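PDB 6GYE: nicotinamide-nucleotide adenylyltransferase NadR family / Ribosylnicotinamide kinase from Lactococcus lactis subsp. cremoris, which probably phosphorylates nicotinamide riboside, which it binds in its kinase domain, and probably also adenylylates the resulting nicotinamide mononucleotide on the way to NAD+. Local coordinates for residues R202-P207 / T370-E375; L296-P301 / I363-E368. One frame throughout, in Å; residues are numbered along the deposited sequence.

Interaction 1 of 2, residues R202-P207 / T370-E375. With SO4 (sulfate ion), chain G.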
loop_
_atom_site.group_PDB
_atom_site.type_symbol
_atom_site.label_atom_id
_atom_site.label_comp_id
_atom_site.label_asym_id
_atom_site.label_seq_id
_atom_site.Cartn_x
_atom_site.Cartn_y
_atom_site.Cartn_z
ATOM N N ARG A 202 3.478 16.104 12.921
ATOM C CA ARG A 202 4.181 15.968 14.190
ATOM C C ARG A 202 3.204 15.721 15.333
ATOM O O ARG A 202 3.570 15.088 16.327
ATOM C CB ARG A 202 5.075 17.190 14.435
ATOM C CG ARG A 202 6.362 17.133 13.581
ATOM C CD ARG A 202 7.053 18.475 13.430
ATOM N NE ARG A 202 8.317 18.331 12.715
ATOM C CZ ARG A 202 8.992 19.324 12.145
ATOM N NH1 ARG A 202 8.541 20.579 12.177
ATOM N NH2 ARG A 202 10.136 19.053 11.541
ATOM N N SER A 203 1.945 16.150 15.192
ATOM C CA SER A 203 0.973 15.922 16.265
ATOM C C SER A 203 0.786 14.439 16.548
ATOM O O SER A 203 0.454 14.062 17.675
ATOM C CB SER A 203 -0.378 16.541 15.912
ATOM O OG SER A 203 -0.273 17.946 15.760
ATOM N N ILE A 204 1.049 13.573 15.572
ATOM C CA ILE A 204 0.803 12.156 15.812
ATOM C C ILE A 204 2.003 11.296 15.422
ATOM O O ILE A 204 1.855 10.089 15.196
ATOM C CB ILE A 204 -0.462 11.700 15.054
ATOM C CG1 ILE A 204 -0.332 12.007 13.553
ATOM C CG2 ILE A 204 -1.714 12.366 15.630
ATOM C CD1 ILE A 204 -1.425 11.330 12.705
ATOM N N ASN A 205 3.196 11.895 15.354
ATOM C CA ASN A 205 4.419 11.164 15.034
ATOM C C ASN A 205 4.363 10.541 13.637
ATOM O O ASN A 205 4.897 9.450 13.406
ATOM C CB ASN A 205 4.749 10.104 16.101
ATOM C CG ASN A 205 5.260 10.715 17.375
ATOM O OD1 ASN A 205 5.731 11.862 17.373
ATOM N ND2 ASN A 205 5.258 9.936 18.459
ATOM N N ALA A 206 3.691 11.239 12.679
ATOM C CA ALA A 206 3.585 10.766 11.312
ATOM C C ALA A 206 4.662 11.385 10.428
ATOM O O ALA A 206 5.116 12.504 10.686
ATOM C CB ALA A 206 2.210 11.117 10.735
ATOM N N PRO A 207 5.098 10.685 9.383
ATOM C CA PRO A 207 6.003 11.297 8.416
ATOM C C PRO A 207 5.215 12.228 7.508
ATOM O O PRO A 207 3.995 12.134 7.386
ATOM C CB PRO A 207 6.577 10.099 7.636
ATOM C CG PRO A 207 5.585 9.052 7.767
ATOM C CD PRO A 207 4.823 9.275 9.053
ATOM N N THR A 370 -9.342 9.221 9.795
ATOM C CA THR A 370 -8.388 8.156 10.053
ATOM C C THR A 370 -8.636 7.385 11.334
ATOM O O THR A 370 -8.067 6.300 11.489
ATOM C CB THR A 370 -6.954 8.691 10.123
ATOM O OG1 THR A 370 -6.773 9.400 11.361
ATOM C CG2 THR A 370 -6.635 9.601 8.911
ATOM N N GLY A 371 -9.364 7.940 12.288
ATOM C CA GLY A 371 -9.634 7.240 13.522
ATOM C C GLY A 371 -8.670 7.563 14.636
ATOM O O GLY A 371 -8.880 7.109 15.764
ATOM N N VAL A 372 -7.611 8.327 14.359
ATOM C CA VAL A 372 -6.579 8.539 15.367
ATOM C C VAL A 372 -7.120 9.433 16.476
ATOM O O VAL A 372 -7.898 10.368 16.233
ATOM C CB VAL A 372 -5.317 9.137 14.721
ATOM C CG1 VAL A 372 -5.589 10.542 14.189
ATOM C CG2 VAL A 372 -4.199 9.160 15.708
ATOM N N LYS A 373 -6.721 9.148 17.705
ATOM C CA LYS A 373 -7.216 9.931 18.831
ATOM C C LYS A 373 -6.417 11.226 18.942
ATOM O O LYS A 373 -5.205 11.246 18.715
ATOM C CB LYS A 373 -7.124 9.137 20.137
ATOM C CG LYS A 373 -7.443 9.967 21.397
ATOM C CD LYS A 373 -7.722 9.124 22.629
ATOM C CE LYS A 373 -7.889 9.980 23.902
ATOM N NZ LYS A 373 -9.016 10.966 23.849
ATOM N N ILE A 374 -7.101 12.301 19.318
ATOM C CA ILE A 374 -6.503 13.618 19.432
ATOM C C ILE A 374 -6.879 14.152 20.804
ATOM O O ILE A 374 -8.061 14.197 21.150
ATOM C CB ILE A 374 -7.005 14.584 18.341
ATOM C CG1 ILE A 374 -6.632 14.081 16.950
ATOM C CG2 ILE A 374 -6.365 15.970 18.564
ATOM C CD1 ILE A 374 -5.113 14.039 16.707
ATOM N N GLU A 375 -5.906 14.684 21.520
ATOM C CA GLU A 375 -6.187 15.159 22.857
ATOM C C GLU A 375 -6.745 16.561 22.804
ATOM O O GLU A 375 -6.402 17.367 21.933
ATOM C CB GLU A 375 -4.931 15.166 23.729
ATOM C CG GLU A 375 -4.375 13.803 24.060
ATOM C CD GLU A 375 -5.217 13.047 25.083
ATOM O OE1 GLU A 375 -6.062 13.670 25.775
ATOM O OE2 GLU A 375 -5.010 11.820 25.205
HETATM S S SO4 G . -4.355 5.960 18.531
HETATM O O1 SO4 G . -4.522 4.843 17.602
HETATM O O2 SO4 G . -3.034 6.551 18.339
HETATM O O3 SO4 G . -4.492 5.474 19.901
HETATM O O4 SO4 G . -5.371 6.976 18.281
#
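Two helix ends meet in a small apolar patch at the surface of the kinase domain: Ile204, in the Schellman turn that closes helix 193-203, faces Val372 and Ile374, in the tail that leaves helix 358-370. A single methyl carries the meeting. CG2 of Ile204 lies 4.1 Å from CG2 of Val372 and 3.9 Å from CD1 of Ile374, so one branch is shared by two partners. With chi1 at 56°, CG1 of Ile204 sits between the backbone N and the carbonyl carbon, while CG2 stands anti to that carbon and is the branch presented to the tail. Ile374 reaches inward with the far end of its longer branch, and both pairs of side chains cross obliquely.

Each backbone makes a recognisable turn here. Asn205, with positive phi, is the C-prime residue of the Schellman motif, whose inner bond, from Asn205 N to Arg202 O, is weak at 3.4 Å. On the other side Thr370 forms an ST turn, its OG1 accepting from Val372 N at 3.3 Å with an N-H...O angle of 164°. Gly371 is the first residue to leave the helix, with positive phi, a conformation readily adopted by glycine. Just beyond, Lys373 N donates to O4 of a sulfate at 2.6 Å; this ion, probably from the crystallisation liquor, also rests against CG2 of Val372, 3.6 Å from O4.

Behind the patch, Phe257 of strand 255-259 receives Ile204, and Pro207 is tied to that residue through the backbone. Ile363, Val366 and His367 of helix 358-370 pack under the tail, which thus folds back along its own helix towards the end of helix 193-203.

Interaction 2 of 2, residues L296-P301 / I363-E368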
loop_
_atom_site.group_PDB
_atom_site.type_symbol
_atom_site.label_atom_id
_atom_site.label_comp_id
_atom_site.label_asym_id
_atom_site.label_seq_id
_atom_site.Cartn_x
_atom_site.Cartn_y
_atom_site.Cartn_z
ATOM N N LEU A 296 -7.961 11.713 2.552
ATOM C CA LEU A 296 -8.445 13.002 3.016
ATOM C C LEU A 296 -7.644 14.071 2.297
ATOM O O LEU A 296 -6.416 13.979 2.252
ATOM C CB LEU A 296 -8.275 13.148 4.532
ATOM C CG LEU A 296 -8.516 14.570 5.036
ATOM C CD1 LEU A 296 -9.982 14.958 4.790
ATOM C CD2 LEU A 296 -8.134 14.725 6.510
ATOM N N ILE A 297 -8.337 15.064 1.742
ATOM C CA ILE A 297 -7.727 16.177 1.031
ATOM C C ILE A 297 -8.096 17.465 1.763
ATOM O O ILE A 297 -9.269 17.864 1.787
ATOM C CB ILE A 297 -8.179 16.220 -0.435
ATOM C CG1 ILE A 297 -7.707 14.956 -1.165
ATOM C CG2 ILE A 297 -7.649 17.476 -1.138
ATOM C CD1 ILE A 297 -8.439 14.702 -2.495
ATOM N N LEU A 298 -7.104 18.121 2.347
ATOM C CA LEU A 298 -7.293 19.378 3.062
ATOM C C LEU A 298 -6.959 20.543 2.136
ATOM O O LEU A 298 -5.820 20.662 1.676
ATOM C CB LEU A 298 -6.401 19.428 4.305
ATOM C CG LEU A 298 -6.768 18.404 5.378
ATOM C CD1 LEU A 298 -5.734 18.352 6.462
ATOM C CD2 LEU A 298 -8.123 18.719 5.974
ATOM N N VAL A 299 -7.934 21.411 1.881
ATOM C CA VAL A 299 -7.753 22.544 0.982
ATOM C C VAL A 299 -7.698 23.808 1.825
ATOM O O VAL A 299 -8.626 24.082 2.593
ATOM C CB VAL A 299 -8.882 22.629 -0.057
ATOM C CG1 VAL A 299 -8.766 23.910 -0.865
ATOM C CG2 VAL A 299 -8.850 21.407 -0.972
ATOM N N ILE A 300 -6.624 24.582 1.682
ATOM C CA ILE A 300 -6.509 25.882 2.341
ATOM C C ILE A 300 -7.047 26.938 1.377
ATOM O O ILE A 300 -6.401 27.214 0.355
ATOM C CB ILE A 300 -5.063 26.183 2.744
ATOM C CG1 ILE A 300 -4.519 25.078 3.655
ATOM C CG2 ILE A 300 -4.984 27.555 3.400
ATOM C CD1 ILE A 300 -3.055 25.296 4.073
ATOM N N PRO A 301 -8.176 27.571 1.677
ATOM C CA PRO A 301 -8.766 28.526 0.748
ATOM C C PRO A 301 -8.117 29.885 0.896
ATOM O O PRO A 301 -7.503 30.183 1.930
ATOM C CB PRO A 301 -10.236 28.562 1.182
ATOM C CG PRO A 301 -10.150 28.342 2.646
ATOM C CD PRO A 301 -9.008 27.393 2.876
ATOM N N ILE A 363 -6.980 19.057 12.285
ATOM C CA ILE A 363 -6.653 17.897 13.112
ATOM C C ILE A 363 -7.930 17.142 13.478
ATOM O O ILE A 363 -7.921 15.913 13.591
ATOM C CB ILE A 363 -5.825 18.320 14.350
ATOM C CG1 ILE A 363 -5.108 17.116 14.946
ATOM C CG2 ILE A 363 -6.697 19.027 15.438
ATOM C CD1 ILE A 363 -3.997 16.543 14.061
ATOM N N ASP A 364 -9.054 17.849 13.611
ATOM C CA ASP A 364 -10.335 17.169 13.778
ATOM C C ASP A 364 -10.724 16.404 12.517
ATOM O O ASP A 364 -11.246 15.283 12.598
ATOM C CB ASP A 364 -11.422 18.174 14.161
ATOM C CG ASP A 364 -12.693 17.501 14.670
ATOM O OD1 ASP A 364 -12.583 16.606 15.543
ATOM O OD2 ASP A 364 -13.801 17.887 14.221
ATOM N N ALA A 365 -10.486 16.990 11.341
ATOM C CA ALA A 365 -10.771 16.263 10.112
ATOM C C ALA A 365 -9.888 15.029 10.018
ATOM O O ALA A 365 -10.353 13.960 9.609
ATOM C CB ALA A 365 -10.599 17.166 8.890
ATOM N N VAL A 366 -8.627 15.143 10.449
ATOM C CA VAL A 366 -7.753 13.969 10.515
ATOM C C VAL A 366 -8.370 12.900 11.407
ATOM O O VAL A 366 -8.434 11.716 11.043
ATOM C CB VAL A 366 -6.346 14.366 10.993
ATOM C CG1 VAL A 366 -5.492 13.125 11.282
ATOM C CG2 VAL A 366 -5.653 15.223 9.919
ATOM N N HIS A 367 -8.869 13.310 12.572
ATOM C CA HIS A 367 -9.522 12.373 13.481
ATOM C C HIS A 367 -10.699 11.663 12.813
ATOM O O HIS A 367 -10.784 10.432 12.841
ATOM C CB HIS A 367 -10.000 13.090 14.744
ATOM C CG HIS A 367 -10.842 12.218 15.615
ATOM N ND1 HIS A 367 -10.340 11.100 16.249
ATOM C CD2 HIS A 367 -12.166 12.248 15.895
ATOM C CE1 HIS A 367 -11.315 10.492 16.899
ATOM N NE2 HIS A 367 -12.430 11.171 16.705
ATOM N N GLU A 368 -11.605 12.421 12.185
ATOM C CA GLU A 368 -12.780 11.799 11.577
ATOM C C GLU A 368 -12.417 10.861 10.425
ATOM O O GLU A 368 -13.103 9.862 10.215
ATOM C CB GLU A 368 -13.767 12.861 11.089
ATOM C CG GLU A 368 -14.298 13.803 12.160
ATOM C CD GLU A 368 -15.182 13.097 13.201
ATOM O OE1 GLU A 368 -15.799 12.053 12.874
ATOM O OE2 GLU A 368 -15.271 13.597 14.346
#
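Leu296 reaches from strand 296-300 to the backbone of helix 358-370 at Ala365 and Val366. Its CB leaves the strand toward the helix, and CG stands anti to the backbone N (chi1 169°), which, with chi2 near 65°, lays CD2 over the helix backbone. Of the two methyls, CD2 makes the contact: it lies 3.9 Å from the carbonyl O of Ala365 and 4.0 Å from Val366 N, thus resting over the peptide that joins the two residues. The same methyl is 4.2 Å from CB of Ala365 and equally far from CG2 of Val366. Two residues further along the strand, on the same face, CD2 of Leu298 comes within 4.1 Å of that alanine CB, so the small side chain is met by both leucines. All four residues are buried, and the side chains that meet are all apolar, although the Leu296 methyl also lies against polar backbone atoms. Strand and helix run nearly antiparallel, at 166°, with segment axes 9.7 Å apart. Leu298 also touches Leu200 of helix 193-203, the neighbour on this side of the sheet, whereas Val299 points to helix 320-333 on the other. A parallel sheet covered by helices on both faces is the alpha/beta sandwich of P-loop kinases.

How the interactions relate
Helix 358-370 is the element common to both contacts, which lie about 12 Å apart, centre to centre. Interaction 2 sets that helix against the sheet of the kinase domain, in the layer that also holds helix 193-203; interaction 1 brings its C-terminal tail to the end of this second helix. They touch directly: Ile374 CD1 packs on Ile363 CG1 at 3.5 Å, and Val372 O probably accepts a hydrogen bond from His367 ND1. Along the chain the order is 202-207, 296-301, 363-368, 370-375, with interaction 2 nested inside the loop closed by interaction 1. The pair illustrates how the last helix of a chain can meet the sheet along its length while the tail after it meets a neighbouring helix end.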